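Long-range contact in magnetosome membrane protein MamB, putative Co/Zn/Cd cation transporter. Cation diffusion facilitator family (Desulfamplus magnetovallimortis, PDB 6QFJ), which probably transports divalent metal cations across the magnetosome membrane, this chain being its cytosolic C-terminal domain of the dimerisation type found in zinc transporters: residues G32-V43 against R69-A80. Numbering follows the deposited sequence.
Sequences GQVLEFEIDLYV and RKSTVKVRLFAA
Asp40 and Arg76, neighbours on adjacent parallel strands, show how one face of a small sheet can carry charge while the other is mostly apolar. Their side chains run side by side: Arg76 NE reaches Asp40 OD1 at 3.1 Å and NH1 reaches OD2 at 2.8 Å, a side-on, two-nitrogen salt bridge. The carboxylate and guanidinium planes are turned 49° apart, and both oxygens are met from above the carboxylate plane. With CG anti to its carbonyl carbon (chi1 -66°), Phe78 sets CZ over one face of the guanidinium and brings CE2 to 3.8 Å from Asp40 CG, the ring covering that face with its edge against the carboxylate carbon; Lys24 adds a cation-pi contact to this ring. On the opposite face, the bumps interlock. Leu41 CD1 sits against the notch between Val75 CG1 and Leu77 CD2, at 4.2 Å from each, the three carbons forming a near-equilateral triangle, and Val43 CG1 crosses Leu77 at about a right angle to meet the same CD2. Phe37 and Leu35 pack against helix 2-15, whereas Ile39 and Leu41 pack on helix 49-66. At the other end, Leu35 CG sits 4.0 Å above the centre of the poorly ordered Arg69 guanidinium. Main-chain bonds alternate across the strands without a break from Leu35 N–Lys70 O to Ala80 N–Val43 O, keeping these side chains in step. Strand 34-43, helix 49-66 and strand 71-79 form a beta-alpha-beta crossover; with antiparallel strand 22-31 and helix 2-15 they complete the alpha-beta-beta-alpha-beta fold characteristic of cation diffusion facilitator C-terminal domains.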
# COMPACT_ATOMS: atom_id res chain seq x y z
N GLY A 32 14.55 12.82 6.82
CA GLY A 32 15.14 13.83 6.00
C GLY A 32 14.23 14.06 4.79
O GLY A 32 13.02 14.26 4.95
N GLN A 33 14.79 13.94 3.60
CA GLN A 33 14.11 14.20 2.38
C GLN A 33 13.39 12.93 1.87
O GLN A 33 12.92 12.94 0.76
CB GLN A 33 15.07 14.70 1.33
CG GLN A 33 15.60 16.06 1.63
CD GLN A 33 16.48 16.61 0.53
OE1 GLN A 33 16.04 16.86 -0.59
NE2 GLN A 33 17.73 16.76 0.84
N VAL A 34 13.46 11.82 2.60
CA VAL A 34 12.87 10.56 2.18
C VAL A 34 11.56 10.39 2.88
O VAL A 34 11.50 10.49 4.08
CB VAL A 34 13.74 9.27 2.44
CG1 VAL A 34 13.02 8.08 1.82
CG2 VAL A 34 15.11 9.37 1.81
N LEU A 35 10.51 10.11 2.12
CA LEU A 35 9.26 9.69 2.66
C LEU A 35 9.19 8.18 2.82
O LEU A 35 9.30 7.42 1.83
CB LEU A 35 8.14 10.15 1.78
CG LEU A 35 7.78 11.61 1.96
CD1 LEU A 35 6.79 11.99 0.87
CD2 LEU A 35 7.17 11.83 3.36
N GLU A 36 8.96 7.74 4.05
CA GLU A 36 8.79 6.32 4.37
C GLU A 36 7.33 5.95 4.48
O GLU A 36 6.60 6.51 5.29
CB GLU A 36 9.49 5.97 5.66
CG GLU A 36 10.99 5.84 5.44
CD GLU A 36 11.82 5.70 6.69
OE1 GLU A 36 11.26 5.87 7.78
OE2 GLU A 36 13.03 5.46 6.53
N PHE A 37 6.92 4.99 3.68
CA PHE A 37 5.52 4.51 3.73
C PHE A 37 5.46 3.09 4.25
O PHE A 37 6.29 2.24 3.88
CB PHE A 37 4.89 4.55 2.38
CG PHE A 37 4.65 5.93 1.88
CD1 PHE A 37 5.63 6.59 1.13
CD2 PHE A 37 3.44 6.54 2.07
CE1 PHE A 37 5.41 7.84 0.67
CE2 PHE A 37 3.22 7.82 1.59
CZ PHE A 37 4.21 8.49 0.92
N GLU A 38 4.52 2.85 5.17
CA GLU A 38 4.15 1.51 5.64
C GLU A 38 2.73 1.28 5.25
O GLU A 38 1.82 2.03 5.69
CB GLU A 38 4.31 1.38 7.15
CG GLU A 38 5.79 1.42 7.55
CD GLU A 38 6.03 1.56 9.03
OE1 GLU A 38 5.25 2.22 9.73
OE2 GLU A 38 7.03 1.02 9.49
N ILE A 39 2.53 0.30 4.40
CA ILE A 39 1.22 0.02 3.87
C ILE A 39 0.79 -1.40 4.27
O ILE A 39 1.47 -2.41 3.92
CB ILE A 39 1.22 0.14 2.35
CG1 ILE A 39 1.88 1.45 1.93
CG2 ILE A 39 -0.20 -0.01 1.81
CD1 ILE A 39 1.02 2.53 1.38
N ASP A 40 -0.33 -1.47 5.00
CA ASP A 40 -0.95 -2.74 5.36
C ASP A 40 -2.22 -2.96 4.57
O ASP A 40 -3.09 -2.10 4.57
CB ASP A 40 -1.23 -2.76 6.88
CG ASP A 40 0.05 -2.73 7.70
OD1 ASP A 40 1.17 -2.92 7.11
OD2 ASP A 40 -0.01 -2.42 8.90
N LEU A 41 -2.33 -4.12 3.94
CA LEU A 41 -3.49 -4.47 3.10
C LEU A 41 -4.09 -5.79 3.43
O LEU A 41 -3.41 -6.70 3.87
CB LEU A 41 -3.06 -4.59 1.66
CG LEU A 41 -2.28 -3.36 1.14
CD1 LEU A 41 -1.73 -3.64 -0.18
CD2 LEU A 41 -3.17 -2.16 1.10
N TYR A 42 -5.41 -5.88 3.22
CA TYR A 42 -6.13 -7.13 3.26
C TYR A 42 -6.18 -7.68 1.89
O TYR A 42 -6.43 -6.98 0.93
CB TYR A 42 -7.62 -6.92 3.76
CG TYR A 42 -7.73 -6.60 5.22
CD1 TYR A 42 -7.32 -7.50 6.15
CD2 TYR A 42 -8.17 -5.36 5.67
CE1 TYR A 42 -7.38 -7.21 7.48
CE2 TYR A 42 -8.25 -5.04 7.01
CZ TYR A 42 -7.85 -5.99 7.91
OH TYR A 42 -7.92 -5.76 9.25
N VAL A 43 -5.94 -8.97 1.78
CA VAL A 43 -6.02 -9.67 0.50
C VAL A 43 -6.74 -11.00 0.75
O VAL A 43 -6.90 -11.42 1.91
CB VAL A 43 -4.64 -9.99 -0.03
CG1 VAL A 43 -3.89 -8.69 -0.27
CG2 VAL A 43 -3.87 -10.83 0.98
N ARG A 69 8.99 12.71 -4.81
CA ARG A 69 10.22 12.58 -4.04
C ARG A 69 10.62 11.14 -3.76
O ARG A 69 9.83 10.19 -3.92
CB ARG A 69 10.04 13.25 -2.68
CG ARG A 69 8.71 13.97 -2.57
CD ARG A 69 8.63 14.95 -1.39
NE ARG A 69 9.56 14.64 -0.33
CZ ARG A 69 9.44 15.11 0.89
NH1 ARG A 69 10.34 14.76 1.80
NH2 ARG A 69 8.43 15.90 1.22
N LYS A 70 11.82 11.01 -3.29
CA LYS A 70 12.37 9.72 -2.92
C LYS A 70 11.54 9.11 -1.79
O LYS A 70 11.17 9.79 -0.82
CB LYS A 70 13.83 9.85 -2.49
CG LYS A 70 14.46 8.50 -2.19
CD LYS A 70 15.94 8.52 -1.86
CE LYS A 70 16.33 7.14 -1.37
NZ LYS A 70 17.71 6.66 -1.72
N SER A 71 11.28 7.80 -1.90
CA SER A 71 10.49 7.08 -0.97
C SER A 71 11.01 5.68 -0.72
O SER A 71 11.75 5.10 -1.51
CB SER A 71 9.03 7.01 -1.41
OG SER A 71 8.87 6.22 -2.61
N THR A 72 10.62 5.18 0.44
CA THR A 72 10.79 3.83 0.82
C THR A 72 9.39 3.28 1.12
O THR A 72 8.57 3.98 1.67
CB THR A 72 11.67 3.76 2.09
OG1 THR A 72 13.02 3.53 1.67
CG2 THR A 72 11.28 2.71 3.03
N VAL A 73 9.16 2.02 0.78
CA VAL A 73 7.81 1.46 0.87
C VAL A 73 7.90 0.10 1.52
O VAL A 73 8.55 -0.80 1.01
CB VAL A 73 7.11 1.32 -0.52
CG1 VAL A 73 5.68 0.80 -0.32
CG2 VAL A 73 7.05 2.64 -1.21
N LYS A 74 7.23 -0.06 2.64
CA LYS A 74 7.17 -1.37 3.26
C LYS A 74 5.68 -1.85 3.22
O LYS A 74 4.78 -1.19 3.76
CB LYS A 74 7.70 -1.24 4.65
CG LYS A 74 7.34 -2.32 5.63
CD LYS A 74 8.16 -3.58 5.42
CE LYS A 74 7.86 -4.55 6.58
NZ LYS A 74 7.61 -5.93 6.11
N VAL A 75 5.44 -3.01 2.62
CA VAL A 75 4.05 -3.49 2.42
C VAL A 75 3.86 -4.77 3.22
O VAL A 75 4.69 -5.67 3.10
CB VAL A 75 3.77 -3.80 0.94
CG1 VAL A 75 2.31 -4.19 0.67
CG2 VAL A 75 4.11 -2.60 0.10
N ARG A 76 2.77 -4.83 4.01
CA ARG A 76 2.43 -6.06 4.70
C ARG A 76 1.08 -6.54 4.23
O ARG A 76 0.16 -5.76 4.13
CB ARG A 76 2.46 -5.88 6.20
CG ARG A 76 3.88 -5.63 6.73
CD ARG A 76 3.95 -5.65 8.23
NE ARG A 76 3.02 -4.68 8.80
CZ ARG A 76 2.69 -4.62 10.11
NH1 ARG A 76 1.82 -3.71 10.55
NH2 ARG A 76 3.25 -5.47 11.00
N LEU A 77 0.94 -7.84 3.99
CA LEU A 77 -0.36 -8.42 3.51
C LEU A 77 -0.98 -9.29 4.64
O LEU A 77 -0.30 -10.12 5.27
CB LEU A 77 -0.15 -9.28 2.30
CG LEU A 77 0.58 -8.63 1.12
CD1 LEU A 77 0.63 -9.62 -0.01
CD2 LEU A 77 -0.12 -7.40 0.68
N PHE A 78 -2.28 -9.06 4.86
CA PHE A 78 -3.06 -9.78 5.84
C PHE A 78 -4.25 -10.43 5.18
O PHE A 78 -4.82 -9.90 4.24
CB PHE A 78 -3.54 -8.78 6.90
CG PHE A 78 -2.45 -8.20 7.70
CD1 PHE A 78 -1.99 -8.79 8.87
CD2 PHE A 78 -1.85 -7.03 7.28
CE1 PHE A 78 -0.95 -8.22 9.61
CE2 PHE A 78 -0.83 -6.45 8.00
CZ PHE A 78 -0.37 -7.03 9.19
N ALA A 79 -4.67 -11.59 5.66
CA ALA A 79 -5.86 -12.28 5.14
C ALA A 79 -7.10 -11.36 5.39
O ALA A 79 -7.36 -10.95 6.52
CB ALA A 79 -6.09 -13.59 5.87
N ALA A 80 -7.88 -11.14 4.36
CA ALA A 80 -9.20 -10.48 4.60
C ALA A 80 -10.01 -11.27 5.64
O ALA A 80 -9.96 -12.51 5.72
CB ALA A 80 -9.97 -10.40 3.32